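Local coordinates for protein N-deoxyribosyltransferase (Bacillus psychrosaccharolyticus, PDB 6EVS) that probably catalyses the exchange of nucleobases on 2'-deoxyribonucleosides, as nucleoside 2-deoxyribosyltransferases do, and assembles from six copies of the chain, at residues E104-N107 against L108-D112; N122-N126 against Y127-T131. All coordinates share one frame; numbering follows the deposited sequence.

Interaction 1 (E104-N107 against L108-D112); sequences EIIN and LMITD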
loop_
_atom_site.group_PDB
_atom_site.type_symbol
_atom_site.label_atom_id
_atom_site.label_comp_id
_atom_site.label_asym_id
_atom_site.label_seq_id
_atom_site.Cartn_x
_atom_site.Cartn_y
_atom_site.Cartn_z
ATOM N N GLU A 104 -25.873 14.310 -13.337
ATOM C CA GLU A 104 -26.612 14.347 -12.085
ATOM C C GLU A 104 -25.661 14.414 -10.892
ATOM O O GLU A 104 -24.435 14.425 -11.038
ATOM C CB GLU A 104 -27.526 13.137 -11.979
ATOM C CG GLU A 104 -28.776 13.295 -12.783
ATOM C CD GLU A 104 -29.516 11.999 -12.919
ATOM O OE1 GLU A 104 -29.388 11.162 -12.002
ATOM O OE2 GLU A 104 -30.230 11.822 -13.928
ATOM N N ILE A 105 -26.241 14.455 -9.685
ATOM C CA ILE A 105 -25.460 14.516 -8.453
ATOM C C ILE A 105 -24.855 13.146 -8.175
ATOM O O ILE A 105 -25.513 12.109 -8.341
ATOM C CB ILE A 105 -26.335 15.000 -7.278
ATOM C CG1 ILE A 105 -26.551 16.520 -7.354
ATOM C CG2 ILE A 105 -25.702 14.622 -5.938
ATOM C CD1 ILE A 105 -27.915 16.991 -6.856
ATOM N N ILE A 106 -23.590 13.136 -7.758
ATOM C CA ILE A 106 -22.848 11.906 -7.526
ATOM C C ILE A 106 -22.444 11.825 -6.053
ATOM O O ILE A 106 -22.161 12.844 -5.415
ATOM C CB ILE A 106 -21.621 11.845 -8.468
ATOM C CG1 ILE A 106 -22.091 11.844 -9.927
ATOM C CG2 ILE A 106 -20.725 10.630 -8.160
ATOM C CD1 ILE A 106 -20.978 11.986 -10.940
ATOM N N ASN A 107 -22.442 10.598 -5.515
ATOM C CA ASN A 107 -22.039 10.341 -4.135
ATOM C C ASN A 107 -20.709 11.020 -3.832
ATOM O O ASN A 107 -19.809 11.023 -4.673
ATOM C CB ASN A 107 -21.915 8.828 -3.912
ATOM C CG ASN A 107 -21.684 8.463 -2.458
ATOM O OD1 ASN A 107 -20.568 8.577 -1.952
ATOM N ND2 ASN A 107 -22.742 8.022 -1.777
ATOM N N LEU A 108 -20.585 11.590 -2.622
ATOM C CA LEU A 108 -19.375 12.347 -2.293
ATOM C C LEU A 108 -18.148 11.457 -2.092
ATOM O O LEU A 108 -17.015 11.958 -2.150
ATOM C CB LEU A 108 -19.588 13.223 -1.049
ATOM C CG LEU A 108 -19.861 12.674 0.354
ATOM C CD1 LEU A 108 -18.551 12.313 1.080
ATOM C CD2 LEU A 108 -20.644 13.716 1.157
ATOM N N MET A 109 -18.317 10.161 -1.830
ATOM C CA MET A 109 -17.105 9.336 -1.785
ATOM C C MET A 109 -16.453 9.269 -3.159
ATOM O O MET A 109 -15.221 9.266 -3.262
ATOM C CB MET A 109 -17.405 7.930 -1.245
ATOM C CG MET A 109 -18.050 7.929 0.154
ATOM S SD MET A 109 -17.086 8.833 1.405
ATOM C CE MET A 109 -15.621 7.780 1.491
ATOM N N ILE A 110 -17.257 9.300 -4.222
ATOM C CA ILE A 110 -16.721 9.265 -5.579
ATOM C C ILE A 110 -16.233 10.643 -6.014
ATOM O O ILE A 110 -15.106 10.789 -6.509
ATOM C CB ILE A 110 -17.786 8.705 -6.542
ATOM C CG1 ILE A 110 -17.984 7.205 -6.279
ATOM C CG2 ILE A 110 -17.388 8.975 -7.986
ATOM C CD1 ILE A 110 -19.036 6.570 -7.163
ATOM N N THR A 111 -17.059 11.684 -5.824
ATOM C CA THR A 111 -16.650 13.017 -6.277
ATOM C C THR A 111 -15.417 13.526 -5.542
ATOM O O THR A 111 -14.630 14.289 -6.116
ATOM C CB THR A 111 -17.786 14.025 -6.110
ATOM O OG1 THR A 111 -17.972 14.303 -4.718
ATOM C CG2 THR A 111 -19.066 13.471 -6.680
ATOM N N ASP A 112 -15.237 13.148 -4.278
ATOM C CA ASP A 112 -14.070 13.611 -3.526
ATOM C C ASP A 112 -12.825 12.759 -3.778
ATOM O O ASP A 112 -11.762 13.056 -3.213
ATOM C CB ASP A 112 -14.389 13.635 -2.029
ATOM C CG ASP A 112 -15.351 14.755 -1.655
ATOM O OD1 ASP A 112 -16.582 14.522 -1.589
ATOM O OD2 ASP A 112 -14.876 15.883 -1.442
#

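Interaction 2 (N122-N126 against Y127-T131); sequences NDVEN and YDFAT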
loop_
_atom_site.group_PDB
_atom_site.type_symbol
_atom_site.label_atom_id
_atom_site.label_comp_id
_atom_site.label_asym_id
_atom_site.label_seq_id
_atom_site.Cartn_x
_atom_site.Cartn_y
_atom_site.Cartn_z
ATOM N N ASN A 122 -15.674 15.893 -26.065
ATOM C CA ASN A 122 -14.669 16.812 -26.595
ATOM C C ASN A 122 -13.759 17.340 -25.489
ATOM O O ASN A 122 -12.578 17.619 -25.735
ATOM C CB ASN A 122 -15.347 17.946 -27.359
ATOM C CG ASN A 122 -15.975 17.468 -28.652
ATOM O OD1 ASN A 122 -17.190 17.292 -28.739
ATOM N ND2 ASN A 122 -15.139 17.222 -29.658
ATOM N N ASP A 123 -14.273 17.452 -24.261
ATOM C CA ASP A 123 -13.420 17.835 -23.141
ATOM C C ASP A 123 -12.389 16.754 -22.848
ATOM O O ASP A 123 -11.239 17.064 -22.517
ATOM C CB ASP A 123 -14.263 18.111 -21.899
ATOM C CG ASP A 123 -15.103 19.359 -22.034
ATOM O OD1 ASP A 123 -14.782 20.198 -22.900
ATOM O OD2 ASP A 123 -16.087 19.493 -21.281
ATOM N N VAL A 124 -12.792 15.483 -22.945
ATOM C CA VAL A 124 -11.839 14.384 -22.817
ATOM C C VAL A 124 -10.833 14.424 -23.957
ATOM O O VAL A 124 -9.649 14.123 -23.773
ATOM C CB VAL A 124 -12.566 13.023 -22.775
ATOM C CG1 VAL A 124 -11.551 11.890 -22.673
ATOM C CG2 VAL A 124 -13.572 12.949 -21.635
ATOM N N GLU A 125 -11.289 14.783 -25.157
ATOM C CA GLU A 125 -10.401 14.772 -26.312
ATOM C C GLU A 125 -9.320 15.838 -26.208
ATOM O O GLU A 125 -8.232 15.664 -26.771
ATOM C CB GLU A 125 -11.209 14.938 -27.598
ATOM C CG GLU A 125 -11.788 13.612 -28.065
ATOM C CD GLU A 125 -13.096 13.755 -28.811
ATOM O OE1 GLU A 125 -13.832 12.749 -28.883
ATOM O OE2 GLU A 125 -13.387 14.856 -29.328
ATOM N N ASN A 126 -9.586 16.925 -25.483
ATOM C CA ASN A 126 -8.619 18.000 -25.303
ATOM C C ASN A 126 -7.830 17.904 -23.999
ATOM O O ASN A 126 -6.900 18.691 -23.805
ATOM C CB ASN A 126 -9.327 19.355 -25.367
ATOM C CG ASN A 126 -9.898 19.644 -26.742
ATOM O OD1 ASN A 126 -9.331 19.244 -27.762
ATOM N ND2 ASN A 126 -11.028 20.345 -26.778
ATOM N N TYR A 127 -8.173 16.967 -23.113
ATOM C CA TYR A 127 -7.479 16.829 -21.837
ATOM C C TYR A 127 -6.010 16.459 -22.042
ATOM O O TYR A 127 -5.675 15.632 -22.896
ATOM C CB TYR A 127 -8.175 15.760 -20.993
ATOM C CG TYR A 127 -7.653 15.627 -19.585
ATOM C CD1 TYR A 127 -8.008 16.545 -18.597
ATOM C CD2 TYR A 127 -6.805 14.574 -19.237
ATOM C CE1 TYR A 127 -7.534 16.411 -17.296
ATOM C CE2 TYR A 127 -6.336 14.431 -17.943
ATOM C CZ TYR A 127 -6.697 15.352 -16.978
ATOM O OH TYR A 127 -6.219 15.204 -15.693
ATOM N N ASP A 128 -5.128 17.062 -21.243
ATOM C CA ASP A 128 -3.696 16.774 -21.316
ATOM C C ASP A 128 -3.395 15.590 -20.403
ATOM O O ASP A 128 -3.184 15.757 -19.201
ATOM C CB ASP A 128 -2.874 17.999 -20.931
ATOM C CG ASP A 128 -1.404 17.859 -21.309
ATOM O OD1 ASP A 128 -0.916 16.713 -21.438
ATOM O OD2 ASP A 128 -0.736 18.897 -21.478
ATOM N N PHE A 129 -3.367 14.388 -20.986
ATOM C CA PHE A 129 -3.079 13.173 -20.229
ATOM C C PHE A 129 -1.636 13.138 -19.732
ATOM O O PHE A 129 -1.346 12.487 -18.721
ATOM C CB PHE A 129 -3.342 11.941 -21.100
ATOM C CG PHE A 129 -4.786 11.594 -21.254
ATOM C CD1 PHE A 129 -5.580 12.274 -22.165
ATOM C CD2 PHE A 129 -5.351 10.574 -20.506
ATOM C CE1 PHE A 129 -6.921 11.936 -22.327
ATOM C CE2 PHE A 129 -6.679 10.229 -20.665
ATOM C CZ PHE A 129 -7.470 10.915 -21.572
ATOM N N ALA A 130 -0.722 13.807 -20.437
ATOM C CA ALA A 130 0.686 13.785 -20.049
ATOM C C ALA A 130 0.900 14.467 -18.699
ATOM O O ALA A 130 1.561 13.914 -17.812
ATOM C CB ALA A 130 1.537 14.457 -21.130
ATOM N N THR A 131 0.341 15.673 -18.526
ATOM C CA THR A 131 0.524 16.445 -17.302
ATOM C C THR A 131 -0.558 16.191 -16.262
ATOM O O THR A 131 -0.349 16.511 -15.082
ATOM C CB THR A 131 0.566 17.943 -17.612
ATOM O OG1 THR A 131 -0.632 18.329 -18.294
ATOM C CG2 THR A 131 1.768 18.281 -18.486
HETATM O O HOH W 1 -6.510 14.426 -25.108
#

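Interaction 1 (E104-N107 against L108-D112)
An asparagine N-cap opens the short helix 108-111: N107 reaches forward with its side-chain oxygen over the first turn, where OD1 accepts from M109 N at 2.8 Å. The N-H points fairly straight at the oxygen (154°) but comes from 22° off the carboxamide plane. With CG anti to the backbone N of N107 (chi1 -172°), the amide lies alongside the start of the helix, and its oxygen also rests 3.3 Å from M109 CB. The backbone carbonyl of the same residue is gripped twice: T111 N donates to N107 O at 3.1 Å, and I110 N adds a weak bond to the same oxygen. The capped turn forms part of a subunit interface, since R52 of the second subunit donates through NH2 to I106 O and hydrogen-bonds T111 OG1. Just before the cap in sequence, in this single turn between strands 96-99 and 116-118 of the parallel sheet, the side chain of I106 packs against the helix. I106 CB lies 3.5 Å from T111 CG2. Its CG2 meets I110 CG2 at 3.7 Å, the two side chains running nearly perpendicular, and both isoleucines also touch L98 of strand 96-99.

Interaction 2 (N122-N126 against Y127-T131)
D123 and V124 bring their carbonyls to the turn of helix 121-126 that precedes Y127. The oxygen of D123 lies 3.1 Å from Y127 N and 3.7 Å from Y127 CB. V124 O accepts a weak hydrogen bond from Y127 N at 3.3 Å and meets Y127 CB at 3.5 Å. The same V124 oxygen lies beside the F129 ring, close to its plane and 3.8 Å from F129 CE1, while V124 CG1 makes a looser apolar approach to F129 CZ. At E125 a water lies 2.7 Å from the backbone oxygen and within hydrogen-bonding distance of Y127 O as well; it can link the two carbonyls, though it has more acceptors in reach than protons to give. This water sits in the plane of the F129 ring, at its edge. After N126 the Y127 ring swings out with CG anti to its backbone N (chi1 -173°), and its OH donates to P133 O. Y127 CD2 lies over one face of F129, off-centre, while F129 CD1 reaches the Y127 edge in plane. Further on, D128 OD1 accepts weak bonds from A130 N and T131 N, the former closing an Asx turn. V124 and F129 both pack on L26 of helix 13-28; Y127 stacks edge-to-face with F118 of strand 116-118 and touches M97 of strand 96-99.

From the N terminus, the chain passes through strand 96-99 and a loop before interaction 1 joins I106 and N107, at the end of that loop, to helix 108-111. Strand 116-118, an outer strand of the parallel sheet within the chain, then leads into helix 121-126, where interaction 2 ties the helix to the loop that follows, chiefly through Y127 and F129. The two local contacts lie in series, neither nesting nor crossing, with centres 21 Å apart and nearest atoms about 13 Å apart. Both lean on strand 96-99, through L98 and M97 respectively. They also share a neighbour in the hexamer: the third subunit bonds D112 O through its K57 and T131 O through its H62.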